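RxLR effector protein 54 (Phytophthora infestans, PDB 5L7S) binds the host autophagy protein ATG8CL through a C-terminal ATG8-interacting motif and stimulates autophagosome formation in the infected plant cell. Local coordinates at residues Gln21-Gly29 and Ala64-Leu74. Numbering follows the deposited sequence.
Sequences QIHPRELFG and AFSDLDIYYLL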
loop_
_atom_site.group_PDB
_atom_site.type_symbol
_atom_site.label_atom_id
_atom_site.label_comp_id
_atom_site.label_asym_id
_atom_site.label_seq_id
_atom_site.Cartn_x
_atom_site.Cartn_y
_atom_site.Cartn_z
ATOM N N GLN A 21 -31.206 -4.552 -14.521
ATOM C CA GLN A 21 -30.531 -5.114 -13.346
ATOM C C GLN A 21 -29.073 -5.487 -13.644
ATOM O O GLN A 21 -28.561 -6.507 -13.165
ATOM C CB GLN A 21 -31.310 -6.308 -12.782
ATOM C CG GLN A 21 -32.773 -6.009 -12.494
ATOM C CD GLN A 21 -33.451 -7.124 -11.721
ATOM O OE1 GLN A 21 -33.196 -8.307 -11.959
ATOM N NE2 GLN A 21 -34.321 -6.752 -10.789
ATOM N N ILE A 22 -28.421 -4.648 -14.450
ATOM C CA ILE A 22 -27.008 -4.815 -14.784
ATOM C C ILE A 22 -26.162 -4.455 -13.561
ATOM O O ILE A 22 -26.446 -3.469 -12.876
ATOM C CB ILE A 22 -26.603 -3.985 -16.035
ATOM C CG1 ILE A 22 -25.214 -4.404 -16.529
ATOM C CG2 ILE A 22 -26.652 -2.476 -15.779
ATOM C CD1 ILE A 22 -24.818 -3.767 -17.845
ATOM N N HIS A 23 -25.150 -5.274 -13.276
ATOM C CA HIS A 23 -24.312 -5.084 -12.090
ATOM C C HIS A 23 -23.297 -3.965 -12.364
ATOM O O HIS A 23 -22.707 -3.942 -13.444
ATOM C CB HIS A 23 -23.598 -6.388 -11.722
ATOM C CG HIS A 23 -22.938 -6.353 -10.379
ATOM N ND1 HIS A 23 -21.591 -6.119 -10.221
ATOM C CD2 HIS A 23 -23.440 -6.514 -9.131
ATOM C CE1 HIS A 23 -21.288 -6.140 -8.936
ATOM N NE2 HIS A 23 -22.392 -6.378 -8.252
ATOM N N PRO A 24 -23.089 -3.033 -11.401
ATOM C CA PRO A 24 -22.223 -1.880 -11.709
ATOM C C PRO A 24 -20.777 -2.209 -12.130
ATOM O O PRO A 24 -20.207 -1.461 -12.922
ATOM C CB PRO A 24 -22.242 -1.061 -10.408
ATOM C CG PRO A 24 -23.487 -1.482 -9.710
ATOM C CD PRO A 24 -23.644 -2.934 -10.037
ATOM N N ARG A 25 -20.191 -3.290 -11.611
ATOM C CA ARG A 25 -18.882 -3.749 -12.103
ATOM C C ARG A 25 -18.914 -4.065 -13.603
ATOM O O ARG A 25 -17.991 -3.679 -14.330
ATOM C CB ARG A 25 -18.343 -4.955 -11.314
ATOM C CG ARG A 25 -16.897 -5.303 -11.682
ATOM C CD ARG A 25 -16.249 -6.311 -10.742
ATOM N NE ARG A 25 -15.712 -5.686 -9.527
ATOM C CZ ARG A 25 -16.320 -5.614 -8.336
ATOM N NH1 ARG A 25 -15.695 -5.006 -7.325
ATOM N NH2 ARG A 25 -17.538 -6.132 -8.128
ATOM N N GLU A 26 -19.973 -4.744 -14.055
ATOM C CA GLU A 26 -20.153 -5.067 -15.483
ATOM C C GLU A 26 -20.302 -3.802 -16.325
ATOM O O GLU A 26 -19.682 -3.684 -17.383
ATOM C CB GLU A 26 -21.379 -5.958 -15.716
ATOM C CG GLU A 26 -21.335 -7.332 -15.055
ATOM C CD GLU A 26 -22.672 -8.073 -15.100
ATOM O OE1 GLU A 26 -22.649 -9.320 -15.033
ATOM O OE2 GLU A 26 -23.746 -7.430 -15.191
ATOM N N LEU A 27 -21.124 -2.863 -15.855
ATOM C CA LEU A 27 -21.334 -1.597 -16.566
ATOM C C LEU A 27 -20.070 -0.740 -16.597
ATOM O O LEU A 27 -19.783 -0.102 -17.605
ATOM C CB LEU A 27 -22.495 -0.793 -15.959
ATOM C CG LEU A 27 -22.887 0.474 -16.745
ATOM C CD1 LEU A 27 -23.445 0.120 -18.118
ATOM C CD2 LEU A 27 -23.876 1.339 -15.984
ATOM N N PHE A 28 -19.330 -0.718 -15.491
ATOM C CA PHE A 28 -18.053 0.005 -15.422
ATOM C C PHE A 28 -17.102 -0.442 -16.544
ATOM O O PHE A 28 -16.481 0.395 -17.211
ATOM C CB PHE A 28 -17.405 -0.199 -14.047
ATOM C CG PHE A 28 -16.248 0.715 -13.775
ATOM C CD1 PHE A 28 -16.464 2.009 -13.313
ATOM C CD2 PHE A 28 -14.938 0.279 -13.961
ATOM C CE1 PHE A 28 -15.395 2.856 -13.050
ATOM C CE2 PHE A 28 -13.866 1.121 -13.703
ATOM C CZ PHE A 28 -14.095 2.410 -13.248
ATOM N N GLY A 29 -17.026 -1.757 -16.756
ATOM C CA GLY A 29 -16.269 -2.348 -17.859
ATOM C C GLY A 29 -16.705 -1.921 -19.255
ATOM O O GLY A 29 -15.881 -1.429 -20.034
ATOM N N ALA A 64 -24.389 -5.171 -1.504
ATOM C CA ALA A 64 -24.540 -5.538 -2.928
ATOM C C ALA A 64 -23.473 -4.900 -3.831
ATOM O O ALA A 64 -23.090 -5.486 -4.844
ATOM C CB ALA A 64 -25.933 -5.180 -3.437
ATOM N N PHE A 65 -23.029 -3.693 -3.469
ATOM C CA PHE A 65 -21.865 -3.050 -4.088
ATOM C C PHE A 65 -21.259 -2.033 -3.110
ATOM O O PHE A 65 -21.623 -0.852 -3.104
ATOM C CB PHE A 65 -22.256 -2.395 -5.413
ATOM C CG PHE A 65 -21.082 -2.031 -6.281
ATOM C CD1 PHE A 65 -20.211 -3.015 -6.744
ATOM C CD2 PHE A 65 -20.859 -0.713 -6.659
ATOM C CE1 PHE A 65 -19.133 -2.688 -7.552
ATOM C CE2 PHE A 65 -19.783 -0.382 -7.472
ATOM C CZ PHE A 65 -18.918 -1.370 -7.918
ATOM N N SER A 66 -20.342 -2.524 -2.274
ATOM C CA SER A 66 -19.842 -1.793 -1.101
ATOM C C SER A 66 -18.989 -0.570 -1.417
ATOM O O SER A 66 -18.635 -0.318 -2.566
ATOM C CB SER A 66 -19.029 -2.734 -0.201
ATOM O OG SER A 66 -17.756 -3.015 -0.763
ATOM N N ASP A 67 -18.681 0.188 -0.365
ATOM C CA ASP A 67 -17.701 1.272 -0.435
ATOM C C ASP A 67 -16.353 0.745 -0.911
ATOM O O ASP A 67 -15.724 1.347 -1.783
ATOM C CB ASP A 67 -17.526 1.951 0.935
ATOM C CG ASP A 67 -18.695 2.854 1.306
ATOM O OD1 ASP A 67 -19.705 2.885 0.578
ATOM O OD2 ASP A 67 -18.607 3.546 2.338
ATOM N N LEU A 68 -15.924 -0.383 -0.347
ATOM C CA LEU A 68 -14.643 -0.983 -0.712
ATOM C C LEU A 68 -14.635 -1.531 -2.142
ATOM O O LEU A 68 -13.649 -1.332 -2.864
ATOM C CB LEU A 68 -14.241 -2.069 0.292
ATOM C CG LEU A 68 -14.016 -1.608 1.739
ATOM C CD1 LEU A 68 -13.467 -2.765 2.562
ATOM C CD2 LEU A 68 -13.086 -0.401 1.831
ATOM N N ASP A 69 -15.725 -2.191 -2.551
ATOM C CA ASP A 69 -15.924 -2.580 -3.960
ATOM C C ASP A 69 -15.686 -1.375 -4.868
ATOM O O ASP A 69 -14.933 -1.466 -5.846
ATOM C CB ASP A 69 -17.349 -3.108 -4.220
ATOM C CG ASP A 69 -17.611 -4.485 -3.617
ATOM O OD1 ASP A 69 -16.655 -5.250 -3.359
ATOM O OD2 ASP A 69 -18.803 -4.805 -3.409
ATOM N N ILE A 70 -16.317 -0.252 -4.525
ATOM C CA ILE A 70 -16.149 0.993 -5.272
ATOM C C ILE A 70 -14.707 1.486 -5.195
ATOM O O ILE A 70 -14.130 1.841 -6.217
ATOM C CB ILE A 70 -17.114 2.101 -4.787
ATOM C CG1 ILE A 70 -18.569 1.726 -5.104
ATOM C CG2 ILE A 70 -16.785 3.443 -5.441
ATOM C CD1 ILE A 70 -19.595 2.468 -4.269
ATOM N N TYR A 71 -14.130 1.510 -3.996
ATOM C CA TYR A 71 -12.777 2.048 -3.809
ATOM C C TYR A 71 -11.733 1.258 -4.590
ATOM O O TYR A 71 -10.920 1.838 -5.311
ATOM C CB TYR A 71 -12.390 2.092 -2.326
ATOM C CG TYR A 71 -11.098 2.844 -2.045
ATOM C CD1 TYR A 71 -11.020 4.222 -2.229
ATOM C CD2 TYR A 71 -9.956 2.178 -1.592
ATOM C CE1 TYR A 71 -9.843 4.919 -1.973
ATOM C CE2 TYR A 71 -8.772 2.865 -1.333
ATOM C CZ TYR A 71 -8.719 4.235 -1.525
ATOM O OH TYR A 71 -7.551 4.926 -1.267
ATOM N N TYR A 72 -11.765 -0.060 -4.458
ATOM C CA TYR A 72 -10.731 -0.890 -5.061
ATOM C C TYR A 72 -10.880 -1.039 -6.581
ATOM O O TYR A 72 -9.878 -1.229 -7.270
ATOM C CB TYR A 72 -10.621 -2.235 -4.330
ATOM C CG TYR A 72 -9.974 -2.089 -2.959
ATOM C CD1 TYR A 72 -8.653 -1.660 -2.841
ATOM C CD2 TYR A 72 -10.680 -2.364 -1.780
ATOM C CE1 TYR A 72 -8.049 -1.514 -1.602
ATOM C CE2 TYR A 72 -10.078 -2.223 -0.533
ATOM C CZ TYR A 72 -8.763 -1.793 -0.452
ATOM O OH TYR A 72 -8.140 -1.644 0.765
ATOM N N LEU A 73 -12.098 -0.911 -7.105
ATOM C CA LEU A 73 -12.308 -0.846 -8.563
ATOM C C LEU A 73 -11.668 0.407 -9.169
ATOM O O LEU A 73 -10.997 0.339 -10.202
ATOM C CB LEU A 73 -13.805 -0.859 -8.901
ATOM C CG LEU A 73 -14.207 -0.799 -10.385
ATOM C CD1 LEU A 73 -13.754 -2.052 -11.124
ATOM C CD2 LEU A 73 -15.711 -0.602 -10.521
ATOM N N LEU A 74 -11.903 1.546 -8.526
ATOM C CA LEU A 74 -11.388 2.826 -8.997
ATOM C C LEU A 74 -9.891 2.971 -8.750
ATOM O O LEU A 74 -9.204 3.665 -9.508
ATOM C CB LEU A 74 -12.129 3.978 -8.320
ATOM C CG LEU A 74 -13.633 4.066 -8.569
ATOM C CD1 LEU A 74 -14.262 5.032 -7.582
ATOM C CD2 LEU A 74 -13.925 4.496 -9.997
#
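Helix 24-29, whose F28 ring meets L73, runs nearly parallel to helix 67-74, with segment axes 11.9 Å apart and a crossing angle of -21°. Side chains bridge this wide gap. L73 sets its CD2 methyl over one face of the F28 ring, 3.7 Å from the ring centroid, a CH-pi contact. L74 adds its CD2, 3.8 Å from F28 CE1. W49 of helix 44-60 meets the F28 ring edge-to-face.

Nearer the helix starts, P24 lays its CB over one face of the F65 ring, 4.0 Å from the centroid. F65 reaches it with CG anti to the backbone N (chi1 -165°). R25 NH2 lies at the edge of the F65 ring, 3.8 Å from CE1. F65 CE1 in turn lies over one face of the guanidinium, the two planes being 70° apart. The R25 chain leaves its helix extended and bends at chi3. This brings NH1 to 4.1 Å from D69 OD1, too far for a salt bridge. D69 OD1 is instead paired with R130, while S66 and D69 form a capping box at the start of helix 67-74. H23, the N-cap residue of helix 24-29, brings CE1 to 4.0 Å from F65 CD1.

The two segments are assigned to WY-domains 1 and 2, so the contact probably joins consecutive repeats, with helix 44-60 touching both P24 and F65. Its chemistry is mainly apolar: aromatic faces take up aliphatic groups, and the charge of R25 probably adds a weak electrostatic attraction to D69.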